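Alpha-actinin-like protein 1 (PDB 5BVR) binds actin filaments through tandem calponin-homology domains and takes part in forming and organising the actin ring during cytokinesis and septation. Local coordinates at residues 66-78 / 89-101. Residues are numbered along the deposited sequence; the frame is centred on the assembly and turned at random.
Sequences MRVHRLENVNKAL and TNIGPADIVDGNL
Val97 and Pro93, one turn apart on the short helix 93-97, each fit as a knob into a hole on helix 67-78, and the two short axes approach to 8.9 Å at 117°. Val97 sits among Arg67, Arg70, Leu71 and Val74: its CG2 lies 3.7 Å from Leu71 CD2, the two side chains crossing at about a right angle, while its CG1 comes obliquely to within 3.5 Å of Arg67 NH1. The Pro93 ring drops among Leu71, Val74, Asn75 and Leu78, its CD 3.8 Å from Leu78 CD1, side by side with Asn75 and pointing the same way. Deeper in, Val74 carries CG1 anti to its backbone N (chi1 173°), which brings that methyl to 3.5 Å from Ile96 CD1; the same CD1 meets Leu78 CD2 tip to tip at 3.7 Å. An alanine in place of Ile96 removes this reach and would probably leave a gap between Val74 and Leu78. At the exposed end, the extended chain of Arg67 delivers a bidentate, end-on salt bridge: NH1 to Asp98 OD1 and NH2 to Asp98 OD2, both 2.9 Å. Both oxygens are met on their syn sides, and the planes of guanidinium and carboxylate are 20° apart; the oxygens lie near the guanidinium plane, whereas both nitrogens stand somewhat out of the carboxylate plane, NH2 more so. Asp98 directly follows the short helix, whose end is a Schellman motif with Gly99 at C-prime. Arg70 lays the edge of its guanidinium against Val97 CG1, while its NH1 bonds to the carbonyls of Pro64 and Arg65. The contact thus ties two helices of the first calponin-homology domain, with 89-101 inside the actin-binding region. Helix 101-117 closes the inner side, where Leu107 touches both Ile96 and Leu78, and helix 43-53 packs on helix 67-83 through Asn73 and Ala77.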
ATOM      1  N   MET A  66      12.855   0.538 -28.858  1.00 30.13           N
ATOM      2  CA  MET A  66      14.305   0.578 -28.725  0.54 29.69           C
ATOM      3  C   MET A  66      14.711   0.881 -27.292  1.00 26.02           C
ATOM      4  O   MET A  66      14.043   1.675 -26.612  1.00 24.49           O
ATOM      5  CB  MET A  66      14.868   1.684 -29.608  0.54 29.93           C
ATOM      6  CG  MET A  66      14.731   1.451 -31.106  0.54 34.98           C
ATOM      7  SD  MET A  66      15.258   2.911 -32.033  0.54 38.89           S
ATOM      8  CE  MET A  66      13.698   3.684 -32.379  0.54 34.12           C
ATOM      9  N   ARG A  67      15.806   0.271 -26.843  1.00 25.30           N
ATOM     10  CA  ARG A  67      16.294   0.489 -25.479  1.00 23.41           C
ATOM     11  C   ARG A  67      16.479   1.974 -25.140  1.00 19.34           C
ATOM     12  O   ARG A  67      16.140   2.380 -24.019  1.00 19.89           O
ATOM     13  CB  ARG A  67      17.591  -0.283 -25.225  1.00 24.82           C
ATOM     14  CG  ARG A  67      18.105  -0.202 -23.796  1.00 22.22           C
ATOM     15  CD  ARG A  67      19.387  -1.015 -23.605  1.00 22.10           C
ATOM     16  NE  ARG A  67      19.896  -0.926 -22.239  1.00 20.01           N
ATOM     17  CZ  ARG A  67      19.485  -1.684 -21.218  1.00 20.83           C
ATOM     18  NH1 ARG A  67      18.565  -2.628 -21.399  1.00 24.09           N
ATOM     19  NH2 ARG A  67      20.037  -1.510 -20.034  1.00 22.56           N
ATOM     20  N   VAL A  68      16.962   2.785 -26.082  1.00 21.92           N
ATOM     21  CA  VAL A  68      17.207   4.195 -25.799  1.00 18.87           C
ATOM     22  C   VAL A  68      15.924   4.891 -25.315  1.00 20.82           C
ATOM     23  O   VAL A  68      15.963   5.752 -24.446  1.00 19.48           O
ATOM     24  CB  VAL A  68      17.815   4.938 -27.032  1.00 21.51           C
ATOM     25  CG1 VAL A  68      16.897   4.864 -28.236  1.00 21.47           C
ATOM     26  CG2 VAL A  68      18.134   6.385 -26.699  1.00 22.17           C
ATOM     27  N   HIS A  69      14.793   4.494 -25.874  1.00 20.84           N
ATOM     28  CA  HIS A  69      13.519   5.138 -25.541  1.00 20.57           C
ATOM     29  C   HIS A  69      12.944   4.639 -24.229  1.00 20.90           C
ATOM     30  O   HIS A  69      12.247   5.378 -23.545  1.00 20.84           O
ATOM     31  CB  HIS A  69      12.552   4.965 -26.694  1.00 24.43           C
ATOM     32  CG  HIS A  69      13.008   5.693 -27.919  1.00 30.22           C
ATOM     33  ND1 HIS A  69      13.008   5.135 -29.179  1.00 36.12           N
ATOM     34  CD2 HIS A  69      13.538   6.930 -28.053  1.00 25.55           C
ATOM     35  CE1 HIS A  69      13.493   6.009 -30.043  1.00 37.32           C
ATOM     36  NE2 HIS A  69      13.824   7.108 -29.387  1.00 33.74           N
ATOM     37  N   ARG A  70      13.260   3.403 -23.855  1.00 20.05           N
ATOM     38  CA  ARG A  70      12.850   2.898 -22.549  1.00 18.30           C
ATOM     39  C   ARG A  70      13.641   3.626 -21.483  1.00 19.50           C
ATOM     40  O   ARG A  70      13.089   4.053 -20.469  1.00 18.68           O
ATOM     41  CB  ARG A  70      13.049   1.375 -22.467  1.00 20.69           C
ATOM     42  CG  ARG A  70      12.179   0.612 -23.475  1.00 24.35           C
ATOM     43  CD  ARG A  70      12.095  -0.903 -23.244  1.00 30.45           C
ATOM     44  NE  ARG A  70      13.339  -1.607 -23.504  1.00 41.87           N
ATOM     45  CZ  ARG A  70      13.713  -2.064 -24.698  1.00 49.70           C
ATOM     46  NH1 ARG A  70      12.945  -1.875 -25.766  1.00 53.66           N
ATOM     47  NH2 ARG A  70      14.870  -2.708 -24.827  1.00 43.91           N
ATOM     48  N   LEU A  71      14.945   3.762 -21.689  1.00 19.16           N
ATOM     49  CA  LEU A  71      15.762   4.523 -20.770  1.00 16.24           C
ATOM     50  C   LEU A  71      15.266   5.967 -20.662  1.00 15.26           C
ATOM     51  O   LEU A  71      15.174   6.499 -19.563  1.00 18.19           O
ATOM     52  CB  LEU A  71      17.231   4.496 -21.177  1.00 17.43           C
ATOM     53  CG  LEU A  71      17.922   3.133 -21.025  1.00 18.25           C
ATOM     54  CD1 LEU A  71      19.235   3.128 -21.796  1.00 18.46           C
ATOM     55  CD2 LEU A  71      18.181   2.776 -19.566  1.00 18.34           C
ATOM     56  N   GLU A  72      14.898   6.582 -21.782  1.00 17.43           N
ATOM     57  CA  GLU A  72      14.382   7.947 -21.746  1.00 16.91           C
ATOM     58  C   GLU A  72      13.136   8.038 -20.876  1.00 16.98           C
ATOM     59  O   GLU A  72      13.005   8.957 -20.054  1.00 20.48           O
ATOM     60  CB  GLU A  72      14.052   8.460 -23.160  1.00 18.87           C
ATOM     61  CG  GLU A  72      15.236   8.883 -23.990  1.00 28.67           C
ATOM     62  CD  GLU A  72      14.823   9.268 -25.398  1.00 32.48           C
ATOM     63  OE1 GLU A  72      13.608   9.275 -25.688  1.00 30.55           O
ATOM     64  OE2 GLU A  72      15.717   9.542 -26.213  1.00 33.68           O
ATOM     65  N   ASN A  73      12.215   7.096 -21.069  1.00 18.20           N
ATOM     66  CA  ASN A  73      10.982   7.080 -20.283  1.00 17.14           C
ATOM     67  C   ASN A  73      11.275   6.914 -18.807  1.00 17.25           C
ATOM     68  O   ASN A  73      10.752   7.650 -17.979  1.00 17.55           O
ATOM     69  CB  ASN A  73      10.006   5.975 -20.719  1.00 18.44           C
ATOM     70  CG  ASN A  73       9.311   6.273 -22.044  1.00 19.35           C
ATOM     71  OD1 ASN A  73       9.379   7.384 -22.572  1.00 20.72           O
ATOM     72  ND2 ASN A  73       8.611   5.284 -22.560  1.00 21.89           N
ATOM     73  N   VAL A  74      12.122   5.953 -18.468  1.00 16.92           N
ATOM     74  CA  VAL A  74      12.386   5.719 -17.069  1.00 15.84           C
ATOM     75  C   VAL A  74      13.097   6.927 -16.443  1.00 16.27           C
ATOM     76  O   VAL A  74      12.802   7.309 -15.303  1.00 16.62           O
ATOM     77  CB  VAL A  74      13.198   4.425 -16.874  1.00 16.05           C
ATOM     78  CG1 VAL A  74      13.615   4.281 -15.438  1.00 15.51           C
ATOM     79  CG2 VAL A  74      12.385   3.222 -17.281  1.00 17.70           C
ATOM     80  N   ASN A  75      14.032   7.515 -17.185  1.00 17.77           N
ATOM     81  CA  ASN A  75      14.757   8.670 -16.696  1.00 16.72           C
ATOM     82  C   ASN A  75      13.780   9.829 -16.430  1.00 19.38           C
ATOM     83  O   ASN A  75      13.913  10.531 -15.434  1.00 19.49           O
ATOM     84  CB  ASN A  75      15.848   9.073 -17.685  1.00 19.64           C
ATOM     85  CG  ASN A  75      16.717  10.197 -17.177  1.00 26.41           C
ATOM     86  OD1 ASN A  75      17.443  10.046 -16.200  1.00 33.54           O
ATOM     87  ND2 ASN A  75      16.657  11.334 -17.853  1.00 29.18           N
ATOM     88  N   LYS A  76      12.790  10.000 -17.305  1.00 18.21           N
ATOM     89  CA  LYS A  76      11.743  11.005 -17.080  1.00 18.62           C
ATOM     90  C   LYS A  76      11.052  10.777 -15.738  1.00 19.12           C
ATOM     91  O   LYS A  76      10.870  11.706 -14.952  1.00 20.21           O
ATOM     92  CB  LYS A  76      10.718  10.953 -18.221  1.00 17.45           C
ATOM     93  CG  LYS A  76       9.580  11.920 -18.098  1.00 22.02           C
ATOM     94  CD  LYS A  76       8.683  11.792 -19.312  1.00 30.32           C
ATOM     95  CE  LYS A  76       7.441  12.620 -19.187  1.00 38.55           C
ATOM     96  NZ  LYS A  76       7.779  14.050 -19.400  1.00 46.86           N
ATOM     97  N   ALA A  77      10.683   9.530 -15.472  1.00 17.08           N
ATOM     98  CA  ALA A  77      10.033   9.188 -14.211  1.00 16.08           C
ATOM     99  C   ALA A  77      10.930   9.484 -13.020  1.00 17.91           C
ATOM    100  O   ALA A  77      10.479  10.056 -12.028  1.00 17.52           O
ATOM    101  CB  ALA A  77       9.644   7.736 -14.216  1.00 17.28           C
ATOM    102  N   LEU A  78      12.185   9.054 -13.103  1.00 16.27           N
ATOM    103  CA  LEU A  78      13.100   9.225 -11.985  1.00 18.31           C
ATOM    104  C   LEU A  78      13.356  10.697 -11.732  1.00 18.18           C
ATOM    105  O   LEU A  78      13.411  11.120 -10.576  1.00 19.02           O
ATOM    106  CB  LEU A  78      14.404   8.452 -12.213  1.00 19.50           C
ATOM    107  CG  LEU A  78      14.278   6.933 -12.364  1.00 17.64           C
ATOM    108  CD1 LEU A  78      15.654   6.308 -12.497  1.00 21.67           C
ATOM    109  CD2 LEU A  78      13.540   6.317 -11.208  1.00 20.73           C
ATOM    110  N   THR A  89      18.201   6.846  -3.978  1.00 53.92           N
ATOM    111  CA  THR A  89      19.453   6.281  -3.522  1.00 55.47           C
ATOM    112  C   THR A  89      19.786   5.020  -4.305  1.00 47.37           C
ATOM    113  O   THR A  89      19.088   4.010  -4.212  1.00 40.15           O
ATOM    114  CB  THR A  89      19.404   5.962  -2.003  1.00 58.64           C
ATOM    115  OG1 THR A  89      20.563   5.209  -1.629  1.00 63.25           O
ATOM    116  CG2 THR A  89      18.145   5.165  -1.627  1.00 57.02           C
ATOM    117  N   ASN A  90      20.847   5.101  -5.097  1.00 41.06           N
ATOM    118  CA  ASN A  90      21.394   3.929  -5.762  1.00 47.04           C
ATOM    119  C   ASN A  90      20.425   3.277  -6.758  1.00 41.05           C
ATOM    120  O   ASN A  90      20.410   2.060  -6.900  1.00 44.61           O
ATOM    121  CB  ASN A  90      21.864   2.892  -4.723  1.00 55.48           C
ATOM    122  CG  ASN A  90      23.157   3.294  -4.030  1.00 63.29           C
ATOM    123  OD1 ASN A  90      23.541   4.466  -4.018  1.00 66.91           O
ATOM    124  ND2 ASN A  90      23.841   2.310  -3.451  1.00 64.93           N
ATOM    125  N   ILE A  91      19.621   4.083  -7.448  1.00 28.74           N
ATOM    126  CA  ILE A  91      18.830   3.565  -8.562  1.00 23.44           C
ATOM    127  C   ILE A  91      19.000   4.447  -9.795  1.00 25.04           C
ATOM    128  O   ILE A  91      18.984   5.671  -9.707  1.00 29.85           O
ATOM    129  CB  ILE A  91      17.330   3.402  -8.206  1.00 28.72           C
ATOM    130  CG1 ILE A  91      16.630   2.536  -9.257  1.00 30.23           C
ATOM    131  CG2 ILE A  91      16.659   4.752  -8.022  1.00 40.36           C
ATOM    132  CD1 ILE A  91      15.269   2.027  -8.832  1.00 31.03           C
ATOM    133  N   GLY A  92      19.171   3.818 -10.951  1.00 21.50           N
ATOM    134  CA  GLY A  92      19.270   4.552 -12.196  1.00 23.74           C
ATOM    135  C   GLY A  92      18.355   3.888 -13.194  1.00 19.10           C
ATOM    136  O   GLY A  92      17.815   2.830 -12.925  1.00 18.40           O
ATOM    137  N   PRO A  93      18.167   4.513 -14.355  1.00 18.30           N
ATOM    138  CA  PRO A  93      17.196   4.002 -15.330  1.00 18.61           C
ATOM    139  C   PRO A  93      17.412   2.548 -15.748  1.00 19.18           C
ATOM    140  O   PRO A  93      16.434   1.825 -15.922  1.00 19.42           O
ATOM    141  CB  PRO A  93      17.371   4.952 -16.514  1.00 20.86           C
ATOM    142  CG  PRO A  93      17.765   6.225 -15.860  1.00 22.49           C
ATOM    143  CD  PRO A  93      18.699   5.830 -14.753  1.00 22.09           C
ATOM    144  N   ALA A  94      18.663   2.139 -15.932  1.00 18.81           N
ATOM    145  CA  ALA A  94      18.933   0.784 -16.383  1.00 18.01           C
ATOM    146  C   ALA A  94      18.508  -0.246 -15.335  1.00 17.08           C
ATOM    147  O   ALA A  94      18.148  -1.378 -15.688  1.00 18.74           O
ATOM    148  CB  ALA A  94      20.416   0.608 -16.750  1.00 18.21           C
ATOM    149  N   ASP A  95      18.508   0.137 -14.059  1.00 19.55           N
ATOM    150  CA  ASP A  95      18.073  -0.789 -13.018  1.00 18.80           C
ATOM    151  C   ASP A  95      16.611  -1.170 -13.207  1.00 19.12           C
ATOM    152  O   ASP A  95      16.184  -2.289 -12.880  1.00 20.71           O
ATOM    153  CB  ASP A  95      18.272  -0.173 -11.639  1.00 18.19           C
ATOM    154  CG  ASP A  95      19.733   0.088 -11.318  1.00 19.76           C
ATOM    155  OD1 ASP A  95      20.571  -0.822 -11.558  1.00 22.79           O
ATOM    156  OD2 ASP A  95      20.042   1.193 -10.830  1.00 24.08           O
ATOM    157  N   ILE A  96      15.819  -0.223 -13.706  1.00 18.07           N
ATOM    158  CA  ILE A  96      14.411  -0.469 -13.961  1.00 17.46           C
ATOM    159  C   ILE A  96      14.222  -1.174 -15.306  1.00 18.39           C
ATOM    160  O   ILE A  96      13.507  -2.169 -15.392  1.00 18.68           O
ATOM    161  CB  ILE A  96      13.579   0.835 -13.851  1.00 18.18           C
ATOM    162  CG1 ILE A  96      13.708   1.403 -12.425  1.00 26.06           C
ATOM    163  CG2 ILE A  96      12.139   0.577 -14.193  1.00 18.57           C
ATOM    164  CD1 ILE A  96      13.203   2.806 -12.267  1.00 34.43           C
ATOM    165  N   VAL A  97      14.875  -0.660 -16.350  1.00 18.11           N
ATOM    166  CA  VAL A  97      14.786  -1.269 -17.677  1.00 18.60           C
ATOM    167  C   VAL A  97      15.179  -2.749 -17.622  1.00 21.61           C
ATOM    168  O   VAL A  97      14.527  -3.577 -18.258  1.00 22.70           O
ATOM    169  CB  VAL A  97      15.627  -0.498 -18.720  1.00 19.16           C
ATOM    170  CG1 VAL A  97      15.673  -1.237 -20.079  1.00 20.26           C
ATOM    171  CG2 VAL A  97      15.083   0.914 -18.872  1.00 19.83           C
ATOM    172  N   ASP A  98      16.190  -3.079 -16.812  1.00 20.20           N
ATOM    173  CA  ASP A  98      16.695  -4.452 -16.708  1.00 20.66           C
ATOM    174  C   ASP A  98      16.107  -5.266 -15.563  1.00 20.37           C
ATOM    175  O   ASP A  98      16.558  -6.390 -15.308  1.00 22.92           O
ATOM    176  CB  ASP A  98      18.213  -4.417 -16.621  1.00 20.67           C
ATOM    177  CG  ASP A  98      18.854  -3.926 -17.908  1.00 23.60           C
ATOM    178  OD1 ASP A  98      18.250  -4.125 -18.979  1.00 23.91           O
ATOM    179  OD2 ASP A  98      19.951  -3.370 -17.804  1.00 26.76           O
ATOM    180  N   GLY A  99      15.097  -4.723 -14.885  1.00 19.65           N
ATOM    181  CA  GLY A  99      14.309  -5.526 -13.965  1.00 22.15           C
ATOM    182  C   GLY A  99      14.982  -5.924 -12.672  1.00 21.85           C
ATOM    183  O   GLY A  99      14.816  -7.059 -12.220  1.00 22.96           O
ATOM    184  N   ASN A 100      15.738  -5.018 -12.074  1.00 18.95           N
ATOM    185  CA  ASN A 100      16.291  -5.251 -10.747  1.00 18.73           C
ATOM    186  C   ASN A 100      15.144  -5.181  -9.731  1.00 18.39           C
ATOM    187  O   ASN A 100      14.740  -4.096  -9.313  1.00 18.20           O
ATOM    188  CB  ASN A 100      17.369  -4.220 -10.427  1.00 18.60           C
ATOM    189  CG  ASN A 100      18.107  -4.526  -9.132  1.00 20.06           C
ATOM    190  OD1 ASN A 100      17.508  -4.903  -8.118  1.00 20.94           O
ATOM    191  ND2 ASN A 100      19.432  -4.394  -9.175  1.00 22.45           N
ATOM    192  N   LEU A 101      14.606  -6.339  -9.356  1.00 18.86           N
ATOM    193  CA  LEU A 101      13.421  -6.392  -8.500  1.00 18.62           C
ATOM    194  C   LEU A 101      13.660  -5.724  -7.145  1.00 17.06           C
ATOM    195  O   LEU A 101      12.799  -4.991  -6.654  1.00 17.13           O
ATOM    196  CB  LEU A 101      12.933  -7.832  -8.336  1.00 18.84           C
ATOM    197  CG  LEU A 101      11.651  -7.944  -7.508  1.00 22.53           C
ATOM    198  CD1 LEU A 101      10.454  -7.242  -8.151  1.00 22.19           C
ATOM    199  CD2 LEU A 101      11.376  -9.413  -7.307  1.00 24.09           C
TER